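Local coordinates for protein glutamate racemase (Campylobacter jejuni, PDB 3UHF) that belongs to the Asp/Glu/hydantoin racemase family, two-domain alpha/beta proteins built around parallel sheets, and holds D-glutamic acid in the pocket between its domains, at residues I92-N95 and T96-A99; D69-I72 and K73-E77; S146-Y149 and Q150-L154; D229-V232 and E233-K236; L202-T205 and H206-L209. All coordinates share one frame; numbering follows the deposited sequence.

How the interactions relate
Interactions 1 and 5 form the buried centre: each is a turn leaving the C-terminal end of a strand, one from each parallel sheet, and both touch D-glutamic acid with a cysteine and backbone N-H groups. Interactions 2 and 4 are successive turns of single helices further out, and interaction 3 is the start of helix 148-155, just after a break from helix 141-146. Interaction 2 packs I71 and C75 on interaction 1 and puts T70 and F74 on its more open side. Interaction 3 reaches interactions 1 and 5 through Y149, while salt-bridged E147 and K151 lie at the surface. Interaction 4 touches no other; I231, F234 and L235 are buried, whereas E233 and K236 pair outside.

Interaction 1: residues I92-N95 and T96-A99; sequences IACN and TASA. With DGL (D-glutamic acid), chain C.
A cysteine thiol caps a helix here: C94 SG accepts the N-H of A97 at 3.3 Å between SG and N, and the bond is almost straight at 174°. With SG anti to the backbone N (chi1 -177°), the sulfur is carried over the first turn and also comes within 3.2 Å of the amino N of D-glutamic acid. The same residue is gripped at its carbonyl. S98 OG reaches C94 O at 2.8 Å and S98 N reaches it at 2.9 Å, the two donors coming from opposite faces of the carbonyl plane, so that the serine hydroxyl and the helical bond together hold the cap in place. S98 OG has a further partner in V116 N.

The start of the helix also receives the alpha-carboxylate (O and OXT) of the ligand. N95 N donates to the ligand O at 3.1 Å, while T96 OG1 makes the shorter bond, 2.7 Å to OXT, helped by a weak one from T96 N. T140 and T143 meet the same T96 hydroxyl and help to fix it. The positive end of the helix dipole probably favours this anion. Beside the cap, I92 CG2 presses tightly on A97 CB at 3.5 Å, and C94 CB touches the same methyl.

The turn carries the chain from strand 89-92 into helix 95-100. C94 lies against D31 at the end of strand 26-31, T96 and A97 pack on I71 and C75 of helix 68-82, and A99 meets S146 at the end of helix 141-146.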
loop_
_atom_site.group_PDB
_atom_site.type_symbol
_atom_site.label_atom_id
_atom_site.label_comp_id
_atom_site.label_asym_id
_atom_site.label_seq_id
_atom_site.Cartn_x
_atom_site.Cartn_y
_atom_site.Cartn_z
ATOM N N ILE A 92 6.302 2.381 -4.061
ATOM C CA ILE A 92 6.039 0.961 -3.813
ATOM C C ILE A 92 4.748 0.868 -3.000
ATOM O O ILE A 92 4.758 1.045 -1.783
ATOM C CB ILE A 92 7.201 0.311 -3.031
ATOM C CG1 ILE A 92 8.541 0.606 -3.728
ATOM C CG2 ILE A 92 6.984 -1.193 -2.870
ATOM C CD1 ILE A 92 8.604 0.117 -5.172
ATOM N N ALA A 93 3.631 0.636 -3.689
ATOM C CA ALA A 93 2.315 0.578 -3.050
ATOM C C ALA A 93 2.225 -0.616 -2.112
ATOM O O ALA A 93 1.471 -0.609 -1.148
ATOM C CB ALA A 93 1.202 0.489 -4.118
ATOM N N CYS A 94 3.000 -1.646 -2.423
ATOM C CA CYS A 94 2.915 -2.933 -1.743
ATOM C C CYS A 94 3.561 -2.867 -0.362
ATOM O O CYS A 94 4.726 -2.500 -0.247
ATOM C CB CYS A 94 3.626 -3.980 -2.592
ATOM S SG CYS A 94 3.544 -5.655 -1.922
ATOM N N ASN A 95 2.811 -3.226 0.678
ATOM C CA ASN A 95 3.354 -3.209 2.027
ATOM C C ASN A 95 4.396 -4.301 2.195
ATOM O O ASN A 95 5.354 -4.135 2.947
ATOM C CB ASN A 95 2.246 -3.381 3.070
ATOM C CG ASN A 95 1.195 -2.279 2.987
ATOM O OD1 ASN A 95 0.362 -2.273 2.085
ATOM N ND2 ASN A 95 1.237 -1.341 3.934
ATOM N N THR A 96 4.200 -5.422 1.501
ATOM C CA THR A 96 5.136 -6.535 1.606
ATOM C C THR A 96 6.467 -6.162 0.971
ATOM O O THR A 96 7.529 -6.328 1.586
ATOM C CB THR A 96 4.564 -7.828 0.972
ATOM O OG1 THR A 96 3.389 -8.231 1.692
ATOM C CG2 THR A 96 5.600 -8.945 1.027
ATOM N N ALA A 97 6.412 -5.627 -0.248
ATOM C CA ALA A 97 7.614 -5.116 -0.896
ATOM C C ALA A 97 8.269 -4.010 -0.063
ATOM O O ALA A 97 9.503 -3.924 0.021
ATOM C CB ALA A 97 7.291 -4.606 -2.296
ATOM N N SER A 98 7.446 -3.164 0.545
ATOM C CA SER A 98 7.974 -2.047 1.338
ATOM C C SER A 98 8.738 -2.557 2.559
ATOM O O SER A 98 9.673 -1.903 3.039
ATOM C CB SER A 98 6.851 -1.090 1.782
ATOM O OG SER A 98 6.295 -0.376 0.683
ATOM N N ALA A 99 8.332 -3.724 3.051
ATOM C CA ALA A 99 8.927 -4.319 4.237
ATOM C C ALA A 99 10.322 -4.877 3.993
ATOM O O ALA A 99 11.099 -5.008 4.933
ATOM C CB ALA A 99 8.009 -5.410 4.828
HETATM N N DGL C . 0.386 -6.212 -2.072
HETATM C CA DGL C . 0.542 -7.051 -0.880
HETATM C C DGL C . 0.701 -6.181 0.356
HETATM O O DGL C . 0.329 -4.999 0.357
HETATM C CB DGL C . -0.667 -7.968 -0.695
HETATM C CG DGL C . -0.765 -9.060 -1.758
HETATM C CD DGL C . 0.468 -9.940 -1.742
HETATM O OE1 DGL C . 1.320 -9.791 -2.647
HETATM O OE2 DGL C . 0.600 -10.751 -0.801
HETATM O OXT DGL C . 1.169 -6.660 1.381
#

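Interaction 2: residues D69-I72 and K73-E77; sequences DTII and KFCLE
F74 lies alongside T70, one helical turn earlier, and its side chain lies against that residue from CB to the far end of the ring. At the root, F74 CB sits 3.5 Å from T70 O, the carbonyl that takes the F74 N-H at 2.9 Å in a bond of 169°. CG, turned away from its own carbonyl carbon (chi1 -72°), is still next to this oxygen, 3.4 Å from T70 O, and CD1 stays close to it as well. Further out the neighbour changes from oxygen to methyl. CE2 approaches T70 CG2 at 3.5 Å, with CZ just behind. The methyl stands over the same ring face as the oxygen, 3.8 Å from CG2 to the F74 ring centroid and 22° off the normal, which makes a CH-pi contact. The threonine hydroxyl is used elsewhere, on D67 OD2. R60 makes a cation-pi contact with F74 and a salt bridge to E77 OE1, so one arginine spans two side chains three residues apart.

On the buried side, I71 CG2 touches C75 SG at 4.2 Å, and both residues face helix 95-100. On a separate, more open flank, I72 CG2 and L76 CD1 form a loose pair. The i to i+4 spacing is that of an ordinary alpha-helix; helix 68-82 is amphipathic, with I71 and C75 on helix 95-100 and T70 and F74 on its more open side, as an outer helix of an alpha/beta domain.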
loop_
_atom_site.group_PDB
_atom_site.type_symbol
_atom_site.label_atom_id
_atom_site.label_comp_id
_atom_site.label_asym_id
_atom_site.label_seq_id
_atom_site.Cartn_x
_atom_site.Cartn_y
_atom_site.Cartn_z
ATOM N N ASP A 69 14.262 -13.145 0.155
ATOM C CA ASP A 69 15.093 -13.201 -1.051
ATOM C C ASP A 69 14.276 -13.139 -2.343
ATOM O O ASP A 69 14.636 -12.421 -3.276
ATOM C CB ASP A 69 15.986 -14.442 -1.054
ATOM C CG ASP A 69 17.022 -14.413 0.056
ATOM O OD1 ASP A 69 17.281 -13.316 0.615
ATOM O OD2 ASP A 69 17.581 -15.484 0.376
ATOM N N THR A 70 13.180 -13.891 -2.392
ATOM C CA THR A 70 12.293 -13.885 -3.549
ATOM C C THR A 70 11.645 -12.512 -3.763
ATOM O O THR A 70 11.606 -11.994 -4.884
ATOM C CB THR A 70 11.189 -14.964 -3.391
ATOM O OG1 THR A 70 11.798 -16.255 -3.300
ATOM C CG2 THR A 70 10.235 -14.949 -4.574
ATOM N N ILE A 71 11.130 -11.936 -2.683
ATOM C CA ILE A 71 10.495 -10.623 -2.728
ATOM C C ILE A 71 11.455 -9.562 -3.262
ATOM O O ILE A 71 11.106 -8.774 -4.142
ATOM C CB ILE A 71 9.973 -10.215 -1.337
ATOM C CG1 ILE A 71 8.802 -11.120 -0.927
ATOM C CG2 ILE A 71 9.534 -8.739 -1.326
ATOM C CD1 ILE A 71 8.524 -11.128 0.585
ATOM N N ILE A 72 12.673 -9.557 -2.742
ATOM C CA ILE A 72 13.662 -8.583 -3.185
ATOM C C ILE A 72 13.995 -8.782 -4.663
ATOM O O ILE A 72 14.025 -7.829 -5.442
ATOM C CB ILE A 72 14.925 -8.647 -2.326
ATOM C CG1 ILE A 72 14.609 -8.137 -0.911
ATOM C CG2 ILE A 72 16.047 -7.825 -2.966
ATOM C CD1 ILE A 72 15.801 -8.170 0.037
ATOM N N LYS A 73 14.204 -10.035 -5.050
ATOM C CA LYS A 73 14.520 -10.358 -6.429
ATOM C C LYS A 73 13.422 -9.853 -7.361
ATOM O O LYS A 73 13.706 -9.189 -8.351
ATOM C CB LYS A 73 14.680 -11.877 -6.584
ATOM C CG LYS A 73 14.904 -12.346 -8.010
ATOM C CD LYS A 73 14.724 -13.862 -8.107
ATOM C CE LYS A 73 14.946 -14.361 -9.533
ATOM N NZ LYS A 73 14.673 -15.825 -9.672
ATOM N N PHE A 74 12.167 -10.164 -7.032
ATOM C CA PHE A 74 11.036 -9.724 -7.844
ATOM C C PHE A 74 10.933 -8.187 -7.944
ATOM O O PHE A 74 10.618 -7.645 -9.003
ATOM C CB PHE A 74 9.723 -10.295 -7.292
ATOM C CG PHE A 74 9.545 -11.788 -7.536
ATOM C CD1 PHE A 74 10.477 -12.506 -8.276
ATOM C CD2 PHE A 74 8.444 -12.459 -7.032
ATOM C CE1 PHE A 74 10.317 -13.867 -8.505
ATOM C CE2 PHE A 74 8.278 -13.831 -7.268
ATOM C CZ PHE A 74 9.214 -14.527 -8.002
ATOM N N CYS A 75 11.173 -7.493 -6.839
ATOM C CA CYS A 75 11.115 -6.028 -6.846
ATOM C C CYS A 75 12.192 -5.409 -7.733
ATOM O O CYS A 75 11.936 -4.442 -8.461
ATOM C CB CYS A 75 11.228 -5.470 -5.425
ATOM S SG CYS A 75 9.782 -5.849 -4.405
ATOM N N LEU A 76 13.401 -5.951 -7.666
ATOM C CA LEU A 76 14.478 -5.453 -8.521
ATOM C C LEU A 76 14.152 -5.660 -10.001
ATOM O O LEU A 76 14.509 -4.833 -10.835
ATOM C CB LEU A 76 15.825 -6.086 -8.151
ATOM C CG LEU A 76 16.435 -5.557 -6.846
ATOM C CD1 LEU A 76 17.654 -6.372 -6.437
ATOM C CD2 LEU A 76 16.798 -4.077 -6.974
ATOM N N GLU A 77 13.463 -6.754 -10.329
ATOM C CA GLU A 77 13.016 -6.952 -11.700
ATOM C C GLU A 77 12.003 -5.883 -12.090
ATOM O O GLU A 77 11.992 -5.408 -13.225
ATOM C CB GLU A 77 12.413 -8.347 -11.886
ATOM C CG GLU A 77 13.393 -9.480 -11.633
ATOM C CD GLU A 77 12.772 -10.844 -11.903
ATOM O OE1 GLU A 77 11.574 -10.880 -12.253
ATOM O OE2 GLU A 77 13.481 -11.867 -11.776
#

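Interaction 3: residues S146-Y149 and Q150-L154; sequences SEEY and QKRLL
Charge joins E147 to K151 one turn on: E147 OE1 and K151 NZ form a salt bridge of 2.9 Å. The glutamate chain is extended, whereas the lysine bends at its last torsion (chi4 77°), which turns NZ back over the cap toward the carboxylate. The aliphatic part of K151 meanwhile runs past the backbone, CG lying 3.2 Å from E147 O.

Among the hydrogen bonds, that same E147 O takes the N-H of K151 at 2.9 Å, and R152 N and L153 N continue the pattern to E148 O and Y149 O. S146 OG accepts from E148 N at 3.1 Å, an ST turn. E147, with positive phi (62°), is the first residue past helix 141-146 and also the N-cap of helix 148-155. One residue therefore separates two consecutive helices, and the ST turn spans the break, its serine hydroxyl also meeting T143 O.

A water makes the next link: it accepts from Y149 N at 3.0 Å and donates to Q150 OE1 at 2.6 Å. The glutamine chain is folded back at chi2 (92°), so its amide lies across the start of the helix instead of reaching outward, OE1 coming within 3.2 Å of E147 CA while NE2 donates to I144 O.

Apolar contact faces the interior. The Y149 ring packs on I117 and V121 of helix 117-128 and on V137, its hydroxyl lying beside N95. L153 follows one turn later against I135 and V137.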
loop_
_atom_site.group_PDB
_atom_site.type_symbol
_atom_site.label_atom_id
_atom_site.label_comp_id
_atom_site.label_asym_id
_atom_site.label_seq_id
_atom_site.Cartn_x
_atom_site.Cartn_y
_atom_site.Cartn_z
ATOM N N SER A 146 8.675 -9.222 9.075
ATOM C CA SER A 146 9.754 -8.247 8.853
ATOM C C SER A 146 10.014 -7.388 10.093
ATOM O O SER A 146 11.111 -6.833 10.261
ATOM C CB SER A 146 9.402 -7.305 7.696
ATOM O OG SER A 146 8.487 -6.293 8.117
ATOM N N GLU A 147 8.990 -7.276 10.935
ATOM C CA GLU A 147 9.011 -6.443 12.140
ATOM C C GLU A 147 9.207 -4.951 11.846
ATOM O O GLU A 147 9.528 -4.169 12.745
ATOM C CB GLU A 147 10.046 -6.957 13.149
ATOM C CG GLU A 147 9.687 -8.334 13.685
ATOM C CD GLU A 147 10.715 -8.910 14.637
ATOM O OE1 GLU A 147 11.741 -8.250 14.901
ATOM O OE2 GLU A 147 10.491 -10.037 15.124
ATOM N N GLU A 148 8.999 -4.548 10.596
ATOM C CA GLU A 148 9.244 -3.147 10.241
ATOM C C GLU A 148 8.274 -2.180 10.926
ATOM O O GLU A 148 8.699 -1.139 11.454
ATOM C CB GLU A 148 9.250 -2.961 8.718
ATOM C CG GLU A 148 10.485 -3.567 8.046
ATOM C CD GLU A 148 11.753 -2.769 8.326
ATOM O OE1 GLU A 148 12.846 -3.374 8.370
ATOM O OE2 GLU A 148 11.656 -1.534 8.500
ATOM N N TYR A 149 6.984 -2.508 10.938
ATOM C CA TYR A 149 6.025 -1.637 11.620
ATOM C C TYR A 149 6.311 -1.615 13.107
ATOM O O TYR A 149 6.294 -0.549 13.729
ATOM C CB TYR A 149 4.580 -2.095 11.403
ATOM C CG TYR A 149 3.986 -1.657 10.087
ATOM C CD1 TYR A 149 4.033 -2.494 8.978
ATOM C CD2 TYR A 149 3.376 -0.416 9.955
ATOM C CE1 TYR A 149 3.495 -2.113 7.766
ATOM C CE2 TYR A 149 2.822 -0.022 8.740
ATOM C CZ TYR A 149 2.887 -0.884 7.652
ATOM O OH TYR A 149 2.361 -0.520 6.442
ATOM N N GLN A 150 6.559 -2.797 13.671
ATOM C CA GLN A 150 6.812 -2.924 15.104
ATOM C C GLN A 150 8.016 -2.083 15.524
ATOM O O GLN A 150 7.955 -1.342 16.509
ATOM C CB GLN A 150 7.047 -4.384 15.511
ATOM C CG GLN A 150 5.861 -5.328 15.299
ATOM C CD GLN A 150 5.912 -6.015 13.943
ATOM O OE1 GLN A 150 6.071 -5.356 12.922
ATOM N NE2 GLN A 150 5.806 -7.344 13.932
ATOM N N LYS A 151 9.107 -2.198 14.771
ATOM C CA LYS A 151 10.336 -1.477 15.099
ATOM C C LYS A 151 10.166 0.033 15.005
ATOM O O LYS A 151 10.690 0.779 15.841
ATOM C CB LYS A 151 11.494 -1.928 14.203
ATOM C CG LYS A 151 12.073 -3.305 14.553
ATOM C CD LYS A 151 13.056 -3.763 13.471
ATOM C CE LYS A 151 14.076 -4.767 14.001
ATOM N NZ LYS A 151 13.524 -6.139 14.157
ATOM N N ARG A 152 9.457 0.489 13.983
ATOM C CA ARG A 152 9.230 1.924 13.837
ATOM C C ARG A 152 8.393 2.455 14.993
ATOM O O ARG A 152 8.750 3.452 15.617
ATOM C CB ARG A 152 8.571 2.246 12.495
ATOM C CG ARG A 152 9.472 2.011 11.295
ATOM C CD ARG A 152 8.786 2.417 9.995
ATOM N NE ARG A 152 9.713 2.395 8.863
ATOM C CZ ARG A 152 10.522 3.400 8.544
ATOM N NH1 ARG A 152 10.522 4.509 9.270
ATOM N NH2 ARG A 152 11.336 3.299 7.503
ATOM N N LEU A 153 7.293 1.778 15.286
ATOM C CA LEU A 153 6.401 2.202 16.365
ATOM C C LEU A 153 7.109 2.175 17.724
ATOM O O LEU A 153 7.008 3.119 18.518
ATOM C CB LEU A 153 5.165 1.302 16.383
ATOM C CG LEU A 153 4.222 1.623 15.218
ATOM C CD1 LEU A 153 3.196 0.518 15.022
ATOM C CD2 LEU A 153 3.541 2.955 15.466
ATOM N N LEU A 154 7.852 1.105 17.984
ATOM C CA LEU A 154 8.627 1.020 19.224
ATOM C C LEU A 154 9.655 2.139 19.346
ATOM O O LEU A 154 9.881 2.672 20.438
ATOM C CB LEU A 154 9.327 -0.343 19.334
ATOM C CG LEU A 154 8.411 -1.550 19.566
ATOM C CD1 LEU A 154 9.224 -2.844 19.588
ATOM C CD2 LEU A 154 7.606 -1.397 20.848
HETATM O O HOH W 1 5.710 -5.172 10.309
#

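Interaction 4: residues D229-V232 and E233-K236; sequences DAIV and EFLK
I231 turns CG1 to the side opposite its amide nitrogen (chi1 -170°), which leaves CG2 in the crowded position between N and carbonyl carbon, and a second turn at chi2 (59°) swings CD1 toward F234. F234 carries its own CG anti to the backbone N, and the two side chains converge at 3.7 Å between I231 CD1 and F234 CD2. The other partner of I231 is L235, whose CD1 lies 4.0 Å from I231 CG1. One isoleucine thus fills the angle between an i+3 and an i+4 neighbour.

On the solvent side, K236 is bent at chi3, and NZ turns back to E233 OE2 at 3.1 Å in a salt bridge, approaching on the syn side but tilted from the carboxylate plane. A water donates to that oxygen, 2.6 Å from E233 OE2, and also to the carbonyl of D229. The buried V232 meets the same lysine from within, CG1 lying 3.8 Å from K236 CE.

Within the fold, helix 227-238 places I231, V232 and L235 against helix 37-45 and A230 and F234 against helix 117-128. F234 also meets the ring of Y114, and L235 reaches M89 and I91 of strand 89-92.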
loop_
_atom_site.group_PDB
_atom_site.type_symbol
_atom_site.label_atom_id
_atom_site.label_comp_id
_atom_site.label_asym_id
_atom_site.label_seq_id
_atom_site.Cartn_x
_atom_site.Cartn_y
_atom_site.Cartn_z
ATOM N N ASP A 229 -3.908 6.837 1.686
ATOM C CA ASP A 229 -4.079 8.201 2.194
ATOM C C ASP A 229 -2.824 8.628 2.951
ATOM O O ASP A 229 -2.424 9.787 2.898
ATOM C CB ASP A 229 -5.297 8.287 3.112
ATOM C CG ASP A 229 -6.608 8.016 2.378
ATOM O OD1 ASP A 229 -6.643 8.173 1.136
ATOM O OD2 ASP A 229 -7.604 7.656 3.044
ATOM N N ALA A 230 -2.204 7.688 3.658
ATOM C CA ALA A 230 -0.983 7.989 4.406
ATOM C C ALA A 230 0.151 8.438 3.489
ATOM O O ALA A 230 0.838 9.422 3.772
ATOM C CB ALA A 230 -0.543 6.779 5.231
ATOM N N ILE A 231 0.364 7.708 2.396
ATOM C CA ILE A 231 1.461 8.043 1.497
ATOM C C ILE A 231 1.187 9.384 0.799
ATOM O O ILE A 231 2.114 10.131 0.518
ATOM C CB ILE A 231 1.786 6.890 0.486
ATOM C CG1 ILE A 231 3.083 7.161 -0.285
ATOM C CG2 ILE A 231 0.654 6.704 -0.516
ATOM C CD1 ILE A 231 4.318 7.336 0.574
ATOM N N VAL A 232 -0.078 9.716 0.549
ATOM C CA VAL A 232 -0.378 11.038 -0.020
ATOM C C VAL A 232 0.139 12.159 0.894
ATOM O O VAL A 232 0.814 13.081 0.439
ATOM C CB VAL A 232 -1.887 11.245 -0.297
ATOM C CG1 VAL A 232 -2.175 12.708 -0.588
ATOM C CG2 VAL A 232 -2.353 10.364 -1.465
ATOM N N GLU A 233 -0.155 12.069 2.186
ATOM C CA GLU A 233 0.262 13.120 3.116
ATOM C C GLU A 233 1.785 13.171 3.238
ATOM O O GLU A 233 2.390 14.241 3.307
ATOM C CB GLU A 233 -0.373 12.893 4.484
ATOM C CG GLU A 233 -1.890 12.929 4.449
ATOM C CD GLU A 233 -2.406 14.247 3.885
ATOM O OE1 GLU A 233 -2.051 15.310 4.443
ATOM O OE2 GLU A 233 -3.150 14.221 2.879
ATOM N N PHE A 234 2.385 11.988 3.268
ATOM C CA PHE A 234 3.834 11.816 3.319
ATOM C C PHE A 234 4.527 12.477 2.128
ATOM O O PHE A 234 5.527 13.186 2.289
ATOM C CB PHE A 234 4.123 10.302 3.371
ATOM C CG PHE A 234 5.587 9.933 3.407
ATOM C CD1 PHE A 234 6.195 9.581 4.603
ATOM C CD2 PHE A 234 6.334 9.889 2.243
ATOM C CE1 PHE A 234 7.526 9.219 4.641
ATOM C CE2 PHE A 234 7.668 9.533 2.275
ATOM C CZ PHE A 234 8.264 9.193 3.476
ATOM N N LEU A 235 4.006 12.241 0.925
ATOM C CA LEU A 235 4.613 12.800 -0.279
ATOM C C LEU A 235 4.543 14.320 -0.333
ATOM O O LEU A 235 5.497 14.976 -0.765
ATOM C CB LEU A 235 3.965 12.213 -1.532
ATOM C CG LEU A 235 4.321 10.736 -1.712
ATOM C CD1 LEU A 235 3.542 10.130 -2.870
ATOM C CD2 LEU A 235 5.819 10.591 -1.923
ATOM N N LYS A 236 3.415 14.880 0.095
ATOM C CA LYS A 236 3.266 16.337 0.098
ATOM C C LYS A 236 4.293 17.008 1.004
ATOM O O LYS A 236 4.726 18.139 0.754
ATOM C CB LYS A 236 1.836 16.735 0.477
ATOM C CG LYS A 236 0.810 16.311 -0.582
ATOM C CD LYS A 236 -0.582 16.890 -0.347
ATOM C CE LYS A 236 -1.328 16.124 0.731
ATOM N NZ LYS A 236 -2.791 16.424 0.729
HETATM O O HOH W 2 -4.326 11.948 2.311
#

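Interaction 5: residues L202-T205 and H206-L209; sequences LACT and HFPL. With DGL (D-glutamic acid), chain C.
The F207 ring carries C204 on one face: CB stands over the middle, 3.4 Å from C204 CB to the F207 ring centroid and only 4° off the normal, a close CH-pi contact. The sulfur is further toward the rim, with C204 SG 3.9 Å from the same centroid, a sulfur-aromatic contact. L202 CA comes to the ring edge, and F169 meets F207 edge-to-face. The H206 imidazole has T205 OG1 at its edge, near the ring plane, joined to ND1 by a 3.0 Å hydrogen bond. Its CE1 approaches CG of D-glutamic acid obliquely at 3.5 Å, and NE2 is bound to E174 OE1, so the ring is held at both nitrogens.

Within this turn, T205 makes the hydrogen bonds to the ligand. Its hydroxyl sits between the backbone N and the carbonyl carbon (chi1 51°), which lets OG1 serve H206 and also accept from the ligand amino N at 2.9 Å. The T205 backbone N-H points almost straight (170°) at the alpha-carboxylate O, 2.9 Å away. C204 SG, still over the rim of the F207 ring, also lies 3.6 Å from the ligand CB.

The backbone is a type I turn from C204 to F207, closed by F207 N on C204 O at 3.0 Å. It leads from strand 199-202 into a short 3-10 segment. Binding loops at the C-terminal ends of strands are typical of parallel alpha/beta folds, and this C-T-H turn faces the C-N-T turn at C94 across D-glutamic acid, the paired-cysteine pocket of the racemase family.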
loop_
_atom_site.group_PDB
_atom_site.type_symbol
_atom_site.label_atom_id
_atom_site.label_comp_id
_atom_site.label_asym_id
_atom_site.label_seq_id
_atom_site.Cartn_x
_atom_site.Cartn_y
_atom_site.Cartn_z
ATOM N N LEU A 202 -4.139 -0.538 8.327
ATOM C CA LEU A 202 -4.448 -1.426 7.210
ATOM C C LEU A 202 -3.171 -1.628 6.400
ATOM O O LEU A 202 -2.993 -1.029 5.328
ATOM C CB LEU A 202 -5.541 -0.808 6.342
ATOM C CG LEU A 202 -6.846 -0.481 7.078
ATOM C CD1 LEU A 202 -7.827 0.187 6.139
ATOM C CD2 LEU A 202 -7.472 -1.745 7.672
ATOM N N ALA A 203 -2.271 -2.449 6.936
ATOM C CA ALA A 203 -0.918 -2.545 6.403
ATOM C C ALA A 203 -0.824 -3.555 5.268
ATOM O O ALA A 203 0.097 -4.386 5.232
ATOM C CB ALA A 203 0.066 -2.907 7.532
ATOM N N CYS A 204 -1.762 -3.462 4.329
ATOM C CA CYS A 204 -1.791 -4.350 3.165
ATOM C C CYS A 204 -2.669 -3.685 2.110
ATOM O O CYS A 204 -3.726 -3.123 2.438
ATOM C CB CYS A 204 -2.364 -5.707 3.552
ATOM S SG CYS A 204 -2.583 -6.875 2.164
ATOM N N THR A 205 -2.228 -3.727 0.855
ATOM C CA THR A 205 -2.917 -3.024 -0.225
ATOM C C THR A 205 -4.393 -3.423 -0.337
ATOM O O THR A 205 -5.232 -2.617 -0.733
ATOM C CB THR A 205 -2.255 -3.305 -1.593
ATOM O OG1 THR A 205 -2.121 -4.723 -1.773
ATOM C CG2 THR A 205 -0.886 -2.650 -1.680
ATOM N N HIS A 206 -4.704 -4.672 0.009
ATOM C CA HIS A 206 -6.056 -5.184 -0.196
ATOM C C HIS A 206 -7.025 -4.738 0.880
ATOM O O HIS A 206 -8.242 -4.793 0.694
ATOM C CB HIS A 206 -6.057 -6.726 -0.232
ATOM C CG HIS A 206 -5.386 -7.307 -1.438
ATOM N ND1 HIS A 206 -4.116 -6.947 -1.831
ATOM C CD2 HIS A 206 -5.801 -8.255 -2.318
ATOM C CE1 HIS A 206 -3.782 -7.631 -2.915
ATOM N NE2 HIS A 206 -4.788 -8.428 -3.232
ATOM N N PHE A 207 -6.499 -4.308 2.020
ATOM C CA PHE A 207 -7.363 -4.163 3.185
ATOM C C PHE A 207 -8.358 -2.991 3.179
ATOM O O PHE A 207 -9.383 -3.080 3.862
ATOM C CB PHE A 207 -6.578 -4.211 4.507
ATOM C CG PHE A 207 -5.861 -5.533 4.768
ATOM C CD1 PHE A 207 -5.953 -6.614 3.885
ATOM C CD2 PHE A 207 -5.110 -5.684 5.924
ATOM C CE1 PHE A 207 -5.268 -7.809 4.143
ATOM C CE2 PHE A 207 -4.440 -6.859 6.200
ATOM C CZ PHE A 207 -4.513 -7.935 5.310
ATOM N N PRO A 208 -8.076 -1.895 2.433
ATOM C CA PRO A 208 -9.126 -0.870 2.377
ATOM C C PRO A 208 -10.474 -1.381 1.845
ATOM O O PRO A 208 -11.519 -0.809 2.169
ATOM C CB PRO A 208 -8.528 0.188 1.429
ATOM C CG PRO A 208 -7.068 0.141 1.725
ATOM C CD PRO A 208 -6.793 -1.374 1.903
ATOM N N LEU A 209 -10.457 -2.449 1.052
ATOM C CA LEU A 209 -11.697 -2.994 0.496
ATOM C C LEU A 209 -12.555 -3.601 1.610
ATOM O O LEU A 209 -13.757 -3.808 1.441
ATOM C CB LEU A 209 -11.397 -4.050 -0.583
ATOM C CG LEU A 209 -11.027 -3.594 -2.004
ATOM C CD1 LEU A 209 -12.188 -2.866 -2.671
ATOM C CD2 LEU A 209 -9.765 -2.727 -2.009
HETATM N N DGL C . 0.386 -6.212 -2.072
HETATM C CA DGL C . 0.542 -7.051 -0.880
HETATM C C DGL C . 0.701 -6.181 0.356
HETATM O O DGL C . 0.329 -4.999 0.357
HETATM C CB DGL C . -0.667 -7.968 -0.695
HETATM C CG DGL C . -0.765 -9.060 -1.758
HETATM C CD DGL C . 0.468 -9.940 -1.742
HETATM O OE1 DGL C . 1.320 -9.791 -2.647
HETATM O OE2 DGL C . 0.600 -10.751 -0.801
HETATM O OXT DGL C . 1.169 -6.660 1.381
#